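Local coordinates for Endoglucanase(Endo-1,4-beta-glucanase)protein (Pseudomonas stutzeri, PDB 6R2J) that probably hydrolyses internal beta-1,4-glucosidic bonds of cellulose as a family 5 endoglucanase, and binds cellobiose in its active-site cleft, at residues 203-213 against 229-240. Numbering follows the deposited sequence.
Sequences YEAHLYFDDDF and IGVERARPFIEW. With BGC (beta-D-glucopyranose), chain E; BGC (beta-D-glucopyranose), chain B.
The glycan pocket is bordered by loop 207-213, where Tyr208 CE2, at the ring edge, lies 3.3 Å from C6 of the chain E glucose; Arg233 holds this loop from the helix side. Its NH1 donates to Asp210 O at 2.7 Å (N-H...O 161°) and Tyr208 O at 2.9 Å, both near the guanidinium plane. With CG beside the backbone N (chi1 -68°) and the chain extended to NE, the guanidinium reaches the type I turn Asp210-Phe213, whose Phe213 N meets Asp210 O from the face opposite NH1. The Phe213 ring lies over one guanidinium face, an off-centre cation-pi pair, CE2 3.6 Å from Arg233 NE; Ile229 CG1 lies against the opposite face, toward its rim. Replacing Arg233 by alanine would probably cost Tyr208 O its guanidinium donor, leave Asp210 O the turn bond from Phe213 N, and free the Phe213 ring to turn.

In the TIM barrel, strand 201-206 leads through this loop to helix 229-244, segments 203-206 and 229-240 running nearly antiparallel at 158°. Ala205 CB sits centrally over the Phe237 ring, 3.7 Å from its centroid, a CH-pi contact. Trp240 points edge-to-face at Tyr203, and near the helix N-terminus Phe209 CE1 packs 3.5 Å from Gly230 CA.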
loop_
_atom_site.group_PDB
_atom_site.type_symbol
_atom_site.label_atom_id
_atom_site.label_comp_id
_atom_site.label_asym_id
_atom_site.label_seq_id
_atom_site.Cartn_x
_atom_site.Cartn_y
_atom_site.Cartn_z
ATOM N N TYR A 203 5.011 2.622 9.356
ATOM C CA TYR A 203 5.782 1.551 8.736
ATOM C C TYR A 203 4.827 0.519 8.185
ATOM O O TYR A 203 3.740 0.304 8.716
ATOM C CB TYR A 203 6.749 0.922 9.717
ATOM C CG TYR A 203 7.834 1.896 10.064
ATOM C CD1 TYR A 203 7.657 2.798 11.105
ATOM C CD2 TYR A 203 9.013 1.961 9.311
ATOM C CE1 TYR A 203 8.636 3.707 11.427
ATOM C CE2 TYR A 203 10.020 2.858 9.642
ATOM C CZ TYR A 203 9.823 3.733 10.703
ATOM O OH TYR A 203 10.801 4.641 11.064
ATOM N N GLU A 204 5.211 -0.077 7.077
ATOM C CA GLU A 204 4.264 -0.825 6.273
ATOM C C GLU A 204 4.969 -2.054 5.747
ATOM O O GLU A 204 6.023 -1.940 5.111
ATOM C CB GLU A 204 3.783 -0.044 5.050
ATOM C CG GLU A 204 3.161 -0.979 4.011
ATOM C CD GLU A 204 2.689 -0.234 2.757
ATOM O OE1 GLU A 204 2.855 1.016 2.667
ATOM O OE2 GLU A 204 2.168 -0.911 1.853
ATOM N N ALA A 205 4.340 -3.209 5.962
ATOM C CA ALA A 205 4.802 -4.503 5.487
ATOM C C ALA A 205 3.681 -5.159 4.692
ATOM O O ALA A 205 2.506 -4.770 4.785
ATOM C CB ALA A 205 5.177 -5.451 6.637
ATOM N N HIS A 206 4.079 -6.202 3.949
ATOM C CA HIS A 206 3.219 -7.027 3.115
ATOM C C HIS A 206 3.271 -8.445 3.637
ATOM O O HIS A 206 4.251 -8.854 4.260
ATOM C CB HIS A 206 3.678 -6.974 1.659
ATOM C CG HIS A 206 3.542 -5.606 1.072
ATOM N ND1 HIS A 206 4.010 -5.262 -0.172
ATOM C CD2 HIS A 206 2.994 -4.477 1.586
ATOM C CE1 HIS A 206 3.765 -3.982 -0.397
ATOM N NE2 HIS A 206 3.112 -3.494 0.638
ATOM N N LEU A 207 2.194 -9.182 3.402
ATOM C CA LEU A 207 2.084 -10.505 3.995
ATOM C C LEU A 207 1.132 -11.356 3.173
ATOM O O LEU A 207 -0.038 -11.010 3.019
ATOM C CB LEU A 207 1.584 -10.385 5.450
ATOM C CG LEU A 207 1.418 -11.628 6.342
ATOM C CD1 LEU A 207 1.444 -11.155 7.819
ATOM C CD2 LEU A 207 0.163 -12.420 5.989
ATOM N N TYR A 208 1.638 -12.474 2.673
ATOM C CA TYR A 208 0.845 -13.446 1.957
ATOM C C TYR A 208 0.978 -14.803 2.640
ATOM O O TYR A 208 1.790 -15.003 3.546
ATOM C CB TYR A 208 1.250 -13.488 0.484
ATOM C CG TYR A 208 0.890 -12.225 -0.269
ATOM C CD1 TYR A 208 -0.366 -12.076 -0.833
ATOM C CD2 TYR A 208 1.821 -11.192 -0.429
ATOM C CE1 TYR A 208 -0.693 -10.928 -1.551
ATOM C CE2 TYR A 208 1.500 -10.024 -1.101
ATOM C CZ TYR A 208 0.249 -9.899 -1.687
ATOM O OH TYR A 208 -0.083 -8.774 -2.403
ATOM N N PHE A 209 0.165 -15.747 2.200
ATOM C CA PHE A 209 -0.006 -16.991 2.938
ATOM C C PHE A 209 0.668 -18.207 2.303
ATOM O O PHE A 209 0.563 -19.301 2.876
ATOM C CB PHE A 209 -1.506 -17.289 3.065
ATOM C CG PHE A 209 -2.278 -16.275 3.854
ATOM C CD1 PHE A 209 -1.628 -15.397 4.735
ATOM C CD2 PHE A 209 -3.664 -16.233 3.756
ATOM C CE1 PHE A 209 -2.348 -14.483 5.475
ATOM C CE2 PHE A 209 -4.395 -15.349 4.518
ATOM C CZ PHE A 209 -3.736 -14.459 5.366
ATOM N N ASP A 210 1.274 -18.073 1.109
ATOM C CA ASP A 210 1.887 -19.218 0.445
ATOM C C ASP A 210 3.299 -19.466 0.985
ATOM O O ASP A 210 3.897 -18.631 1.684
ATOM C CB ASP A 210 1.841 -19.147 -1.088
ATOM C CG ASP A 210 2.303 -17.825 -1.653
ATOM O OD1 ASP A 210 2.407 -16.852 -0.887
ATOM O OD2 ASP A 210 2.537 -17.744 -2.885
ATOM N N ASP A 211 3.812 -20.669 0.663
ATOM C CA ASP A 211 4.984 -21.223 1.328
ATOM C C ASP A 211 6.223 -20.406 1.066
ATOM O O ASP A 211 7.171 -20.451 1.863
ATOM C CB ASP A 211 5.248 -22.602 0.776
ATOM C CG ASP A 211 4.276 -23.622 1.264
ATOM O OD1 ASP A 211 3.342 -23.276 2.021
ATOM O OD2 ASP A 211 4.489 -24.816 0.945
ATOM N N ASP A 212 6.237 -19.666 -0.037
ATOM C CA ASP A 212 7.386 -18.858 -0.420
ATOM C C ASP A 212 7.151 -17.383 -0.158
ATOM O O ASP A 212 7.924 -16.549 -0.632
ATOM C CB ASP A 212 7.729 -19.114 -1.889
ATOM C CG ASP A 212 6.648 -18.659 -2.838
ATOM O OD1 ASP A 212 5.677 -18.043 -2.384
ATOM O OD2 ASP A 212 6.768 -18.912 -4.052
ATOM N N PHE A 213 6.093 -17.042 0.580
ATOM C CA PHE A 213 5.776 -15.681 0.990
ATOM C C PHE A 213 5.377 -14.755 -0.180
ATOM O O PHE A 213 5.094 -13.550 0.063
ATOM C CB PHE A 213 6.934 -14.993 1.745
ATOM C CG PHE A 213 7.508 -15.789 2.867
ATOM C CD1 PHE A 213 8.502 -16.725 2.632
ATOM C CD2 PHE A 213 7.067 -15.579 4.156
ATOM C CE1 PHE A 213 9.033 -17.467 3.673
ATOM C CE2 PHE A 213 7.585 -16.291 5.223
ATOM C CZ PHE A 213 8.578 -17.237 4.989
ATOM N N ILE A 229 -1.334 -18.863 9.920
ATOM C CA ILE A 229 -0.133 -18.393 9.238
ATOM C C ILE A 229 -0.180 -16.888 9.045
ATOM O O ILE A 229 0.859 -16.222 9.082
ATOM C CB ILE A 229 0.078 -19.196 7.940
ATOM C CG1 ILE A 229 1.532 -19.119 7.488
ATOM C CG2 ILE A 229 -0.781 -18.693 6.801
ATOM C CD1 ILE A 229 2.544 -19.522 8.534
ATOM N N GLY A 230 -1.367 -16.313 8.902
ATOM C CA GLY A 230 -1.434 -14.878 8.779
ATOM C C GLY A 230 -1.051 -14.200 10.077
ATOM O O GLY A 230 -0.303 -13.227 10.081
ATOM N N VAL A 231 -1.550 -14.711 11.202
ATOM C CA VAL A 231 -1.183 -14.120 12.490
ATOM C C VAL A 231 0.302 -14.338 12.794
ATOM O O VAL A 231 0.986 -13.455 13.344
ATOM C CB VAL A 231 -2.077 -14.662 13.617
ATOM C CG1 VAL A 231 -1.551 -14.100 14.944
ATOM C CG2 VAL A 231 -3.541 -14.342 13.389
ATOM N N GLU A 232 0.815 -15.518 12.454
ATOM C CA GLU A 232 2.216 -15.817 12.698
ATOM C C GLU A 232 3.131 -14.935 11.861
ATOM O O GLU A 232 4.203 -14.557 12.334
ATOM C CB GLU A 232 2.456 -17.288 12.402
ATOM C CG GLU A 232 1.745 -18.228 13.361
ATOM C CD GLU A 232 1.609 -19.653 12.808
ATOM O OE1 GLU A 232 2.313 -20.011 11.812
ATOM O OE2 GLU A 232 0.803 -20.435 13.402
ATOM N N ARG A 233 2.738 -14.608 10.626
ATOM C CA ARG A 233 3.531 -13.735 9.779
ATOM C C ARG A 233 3.320 -12.266 10.113
ATOM O O ARG A 233 4.198 -11.449 9.841
ATOM C CB ARG A 233 3.270 -14.063 8.296
ATOM C CG ARG A 233 3.811 -15.449 7.920
ATOM C CD ARG A 233 3.646 -15.818 6.463
ATOM N NE ARG A 233 4.195 -17.160 6.213
ATOM C CZ ARG A 233 4.112 -17.817 5.058
ATOM N NH1 ARG A 233 3.492 -17.281 4.030
ATOM N NH2 ARG A 233 4.651 -19.011 4.923
ATOM N N ALA A 234 2.212 -11.907 10.749
ATOM C CA ALA A 234 2.056 -10.517 11.161
ATOM C C ALA A 234 2.825 -10.221 12.441
ATOM O O ALA A 234 3.391 -9.127 12.598
ATOM C CB ALA A 234 0.575 -10.204 11.352
ATOM N N ARG A 235 2.855 -11.185 13.360
ATOM C CA ARG A 235 3.312 -10.915 14.728
ATOM C C ARG A 235 4.744 -10.394 14.806
ATOM O O ARG A 235 4.988 -9.461 15.587
ATOM C CB ARG A 235 3.124 -12.186 15.574
ATOM C CG ARG A 235 3.599 -12.106 17.004
ATOM C CD ARG A 235 3.507 -13.479 17.670
ATOM N NE ARG A 235 2.259 -14.206 17.402
ATOM C CZ ARG A 235 2.186 -15.412 16.826
ATOM N NH1 ARG A 235 3.298 -16.045 16.425
ATOM N NH2 ARG A 235 0.991 -15.999 16.659
ATOM N N PRO A 236 5.710 -10.939 14.073
ATOM C CA PRO A 236 7.050 -10.363 14.115
ATOM C C PRO A 236 7.037 -8.859 13.902
ATOM O O PRO A 236 7.748 -8.127 14.608
ATOM C CB PRO A 236 7.743 -11.111 12.973
ATOM C CG PRO A 236 7.024 -12.428 12.892
ATOM C CD PRO A 236 5.616 -12.052 13.108
ATOM N N PHE A 237 6.224 -8.401 12.932
ATOM C CA PHE A 237 6.154 -7.002 12.505
ATOM C C PHE A 237 5.496 -6.139 13.575
ATOM O O PHE A 237 6.048 -5.105 13.973
ATOM C CB PHE A 237 5.377 -6.962 11.165
ATOM C CG PHE A 237 5.140 -5.581 10.621
ATOM C CD1 PHE A 237 6.174 -4.664 10.520
ATOM C CD2 PHE A 237 3.865 -5.201 10.208
ATOM C CE1 PHE A 237 5.929 -3.384 10.047
ATOM C CE2 PHE A 237 3.614 -3.924 9.751
ATOM C CZ PHE A 237 4.641 -3.019 9.661
ATOM N N ILE A 238 4.315 -6.574 14.054
ATOM C CA ILE A 238 3.618 -5.912 15.161
ATOM C C ILE A 238 4.543 -5.781 16.368
ATOM O O ILE A 238 4.636 -4.724 16.999
ATOM C CB ILE A 238 2.326 -6.685 15.504
ATOM C CG1 ILE A 238 1.421 -6.756 14.263
ATOM C CG2 ILE A 238 1.676 -6.111 16.770
ATOM C CD1 ILE A 238 1.414 -5.552 13.389
ATOM N N GLU A 239 5.255 -6.854 16.697
ATOM C CA GLU A 239 6.118 -6.839 17.868
ATOM C C GLU A 239 7.268 -5.867 17.686
ATOM O O GLU A 239 7.635 -5.150 18.622
ATOM C CB GLU A 239 6.653 -8.246 18.138
ATOM C CG GLU A 239 5.594 -9.159 18.762
ATOM C CD GLU A 239 6.123 -10.502 19.118
ATOM O OE1 GLU A 239 7.341 -10.680 18.990
ATOM O OE2 GLU A 239 5.332 -11.381 19.506
ATOM N N TRP A 240 7.832 -5.810 16.485
ATOM C CA TRP A 240 8.834 -4.792 16.185
ATOM C C TRP A 240 8.251 -3.389 16.277
ATOM O O TRP A 240 8.888 -2.480 16.824
ATOM C CB TRP A 240 9.371 -5.016 14.776
ATOM C CG TRP A 240 10.478 -4.140 14.383
ATOM C CD1 TRP A 240 11.825 -4.391 14.516
ATOM C CD2 TRP A 240 10.369 -2.868 13.743
ATOM N NE1 TRP A 240 12.551 -3.337 14.019
ATOM C CE2 TRP A 240 11.684 -2.388 13.539
ATOM C CE3 TRP A 240 9.290 -2.072 13.337
ATOM C CZ2 TRP A 240 11.945 -1.141 12.938
ATOM C CZ3 TRP A 240 9.555 -0.829 12.724
ATOM C CH2 TRP A 240 10.865 -0.381 12.540
HETATM C C2 BGC E . 8.039 -11.309 0.260
HETATM C C3 BGC E . 7.436 -10.231 1.104
HETATM C C4 BGC E . 6.434 -9.590 0.201
HETATM C C5 BGC E . 5.750 -10.461 -0.805
HETATM C C6 BGC E . 4.789 -9.524 -1.472
HETATM C C1 BGC E . 7.363 -12.072 -0.907
HETATM O O2 BGC E . 8.816 -12.146 1.210
HETATM O O3 BGC E . 8.399 -9.270 1.550
HETATM O O4 BGC E . 5.675 -8.948 1.200
HETATM O O5 BGC E . 6.808 -10.978 -1.746
HETATM O O6 BGC E . 4.425 -10.118 -2.746
HETATM C C2 BGC B . 8.777 -12.703 -4.902
HETATM C C3 BGC B . 8.510 -11.940 -3.630
HETATM C C4 BGC B . 8.606 -13.026 -2.595
HETATM C C5 BGC B . 9.992 -13.756 -2.572
HETATM C C6 BGC B . 10.068 -14.966 -1.611
HETATM C C1 BGC B . 10.251 -13.150 -4.944
HETATM O O1 BGC B . 10.693 -13.699 -6.145
HETATM O O2 BGC B . 8.573 -11.945 -6.085
HETATM O O3 BGC B . 7.195 -11.396 -3.470
HETATM O O4 BGC B . 8.461 -12.763 -1.206
HETATM O O5 BGC B . 10.601 -14.160 -3.859
HETATM O O6 BGC B . 9.373 -14.607 -0.426
#